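Local structure of cellulosomal scaffoldin adaptor protein B (Acetivibrio cellulolyticus, 3FNK) at residues T151-N154 against N158-Q161. The protein serves as a cellulosomal adaptor scaffoldin, of which this chain is the second type II cohesin, a dockerin-binding module. Numbering follows the deposited sequence.
Sequences TLFN and NRIQ
Phe153 and Arg159 face each other in a single antiparallel bridge, their CA atoms 4.4 Å apart, as the chain folds back on strand 150-154. The backbone bonds lie to either side of this pair: Ile160 N reaches Leu152 O at 2.8 Å in a practically straight bond (179°), and Asn154 N gives its hydrogen to Asn158 O. Past the Ile160 N bond a single water stands in for a direct link, accepting from Leu152 N and donating to Ile160 O. At the turn end, Asn154 CG is tucked in between N and C of its own backbone (chi1 68°), and OD1 turns to accept from Asn158 N at 3.1 Å, the donor well above the carbonyl plane. The same OD1 also accepts from Tyr156 N inside the turn, while a water accepts from ND2 of Asn154 and ND2 of Asn158. In the cohesin beta-sandwich, strand 150-154 pairs with strand 39-47, and the returning loop lines the edge that strand 39-47 does not use. Ile160 points at the strand and sets CD1 against its backbone, 3.9 Å from Phe153 C and near Leu152 CB; both side chains also rest on Ile36. The Phe153 ring has its edge toward Asn158 O, while Arg159 CA approaches obliquely, 3.8 Å from CD2. Farther along, Thr151 CG2 touches Arg159 CG and CD, and a bend at chi3 (59°) carries NH1 to a water shared with Thr151 OG1.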
ATOM      1  N   THR A 151      -5.188  -7.134  -3.770  1.00 23.03           N
ATOM      2  CA  THR A 151      -5.519  -7.623  -5.116  1.00 21.90           C
ATOM      3  C   THR A 151      -4.584  -6.938  -6.091  1.00 21.60           C
ATOM      4  O   THR A 151      -4.447  -5.716  -6.083  1.00 21.73           O
ATOM      5  CB  THR A 151      -6.975  -7.296  -5.470  1.00 22.86           C
ATOM      6  OG1 THR A 151      -7.848  -8.084  -4.667  1.00 22.97           O
ATOM      7  CG2 THR A 151      -7.268  -7.577  -6.946  1.00 21.22           C
ATOM      8  N   LEU A 152      -3.912  -7.729  -6.912  1.00 21.56           N
ATOM      9  CA  LEU A 152      -2.945  -7.213  -7.865  1.00 21.90           C
ATOM     10  C   LEU A 152      -3.415  -7.687  -9.228  1.00 21.69           C
ATOM     11  O   LEU A 152      -3.939  -8.793  -9.337  1.00 22.33           O
ATOM     12  CB  LEU A 152      -1.527  -7.758  -7.585  1.00 21.56           C
ATOM     13  CG  LEU A 152      -0.914  -7.667  -6.168  1.00 22.24           C
ATOM     14  CD1 LEU A 152       0.567  -8.154  -6.176  1.00 22.12           C
ATOM     15  CD2 LEU A 152      -0.976  -6.259  -5.578  1.00 22.65           C
ATOM     16  N   PHE A 153      -3.224  -6.843 -10.249  1.00 21.47           N
ATOM     17  CA  PHE A 153      -3.629  -7.165 -11.624  1.00 21.47           C
ATOM     18  C   PHE A 153      -2.453  -7.160 -12.559  1.00 21.13           C
ATOM     19  O   PHE A 153      -1.494  -6.448 -12.322  1.00 20.40           O
ATOM     20  CB  PHE A 153      -4.603  -6.103 -12.151  1.00 21.28           C
ATOM     21  CG  PHE A 153      -5.899  -6.076 -11.413  1.00 22.59           C
ATOM     22  CD1 PHE A 153      -6.126  -5.143 -10.407  1.00 21.87           C
ATOM     23  CD2 PHE A 153      -6.877  -7.010 -11.705  1.00 21.63           C
ATOM     24  CE1 PHE A 153      -7.356  -5.124  -9.722  1.00 23.39           C
ATOM     25  CE2 PHE A 153      -8.101  -7.001 -10.999  1.00 24.63           C
ATOM     26  CZ  PHE A 153      -8.316  -6.057 -10.014  1.00 21.98           C
ATOM     27  N   ASN A 154      -2.572  -7.895 -13.663  1.00 21.52           N
ATOM     28  CA  ASN A 154      -1.566  -7.833 -14.709  1.00 22.77           C
ATOM     29  C   ASN A 154      -2.093  -7.062 -15.922  1.00 23.41           C
ATOM     30  O   ASN A 154      -3.270  -6.606 -15.936  1.00 23.46           O
ATOM     31  CB  ASN A 154      -1.064  -9.234 -15.102  1.00 21.73           C
ATOM     32  CG  ASN A 154      -2.124 -10.080 -15.798  1.00 24.63           C
ATOM     33  OD1 ASN A 154      -3.080  -9.572 -16.414  1.00 21.96           O
ATOM     34  ND2 ASN A 154      -1.950 -11.408 -15.709  1.00 23.88           N
ATOM     35  N   ASN A 158      -6.077  -9.125 -15.866  1.00 24.53           N
ATOM     36  CA  ASN A 158      -6.326 -10.327 -15.055  1.00 25.12           C
ATOM     37  C   ASN A 158      -5.836 -10.171 -13.619  1.00 25.13           C
ATOM     38  O   ASN A 158      -4.763  -9.613 -13.366  1.00 25.23           O
ATOM     39  CB  ASN A 158      -5.688 -11.596 -15.661  1.00 25.20           C
ATOM     40  CG  ASN A 158      -5.994 -11.769 -17.161  1.00 26.52           C
ATOM     41  OD1 ASN A 158      -6.868 -11.110 -17.733  1.00 25.98           O
ATOM     42  ND2 ASN A 158      -5.256 -12.649 -17.792  1.00 27.90           N
ATOM     43  N   ARG A 159      -6.635 -10.670 -12.689  1.00 25.03           N
ATOM     44  CA  ARG A 159      -6.245 -10.727 -11.287  1.00 25.54           C
ATOM     45  C   ARG A 159      -5.116 -11.759 -11.107  1.00 25.05           C
ATOM     46  O   ARG A 159      -5.140 -12.838 -11.699  1.00 25.36           O
ATOM     47  CB  ARG A 159      -7.475 -11.095 -10.436  1.00 25.95           C
ATOM     48  CG  ARG A 159      -7.338 -10.775  -8.934  1.00 29.50           C
ATOM     49  CD  ARG A 159      -8.755 -10.804  -8.252  1.00 33.15           C
ATOM     50  NE  ARG A 159      -9.355 -12.128  -8.426  1.00 36.03           N
ATOM     51  CZ  ARG A 159      -8.910 -13.247  -7.839  1.00 40.18           C
ATOM     52  NH1 ARG A 159      -7.875 -13.221  -6.998  1.00 42.30           N
ATOM     53  NH2 ARG A 159      -9.518 -14.405  -8.077  1.00 41.41           N
ATOM     54  N   ILE A 160      -4.078 -11.400 -10.357  1.00 25.35           N
ATOM     55  CA  ILE A 160      -3.023 -12.362 -10.059  1.00 24.88           C
ATOM     56  C   ILE A 160      -3.536 -13.206  -8.876  1.00 26.02           C
ATOM     57  O   ILE A 160      -3.671 -12.702  -7.754  1.00 26.01           O
ATOM     58  CB  ILE A 160      -1.698 -11.649  -9.810  1.00 24.75           C
ATOM     59  CG1 ILE A 160      -1.243 -10.949 -11.106  1.00 23.82           C
ATOM     60  CG2 ILE A 160      -0.616 -12.607  -9.262  1.00 22.98           C
ATOM     61  CD1 ILE A 160      -0.217  -9.929 -10.882  1.00 23.73           C
ATOM     62  N   GLN A 161      -3.867 -14.469  -9.149  1.00 26.37           N
ATOM     63  CA  GLN A 161      -4.669 -15.256  -8.216  1.00 28.20           C
ATOM     64  C   GLN A 161      -3.838 -15.999  -7.160  1.00 28.71           C
ATOM     65  O   GLN A 161      -4.395 -16.472  -6.161  1.00 29.81           O
ATOM     66  CB  GLN A 161      -5.588 -16.237  -8.949  1.00 28.86           C
ATOM     67  CG  GLN A 161      -6.720 -15.580  -9.778  1.00 32.85           C
ATOM     68  CD  GLN A 161      -7.608 -16.626 -10.451  1.00 39.55           C
ATOM     69  OE1 GLN A 161      -7.833 -17.722  -9.909  1.00 42.83           O
ATOM     70  NE2 GLN A 161      -8.126 -16.291 -11.622  1.00 38.73           N
TER
HETATM   71  O   HOH W   1      -7.052 -11.055  -5.255  1.00 34.51           O
HETATM   72  O   HOH W   2      -4.495 -10.704  -6.086  1.00 17.95           O
HETATM   73  O   HOH W   3      -3.086 -13.942 -16.527  1.00 35.09           O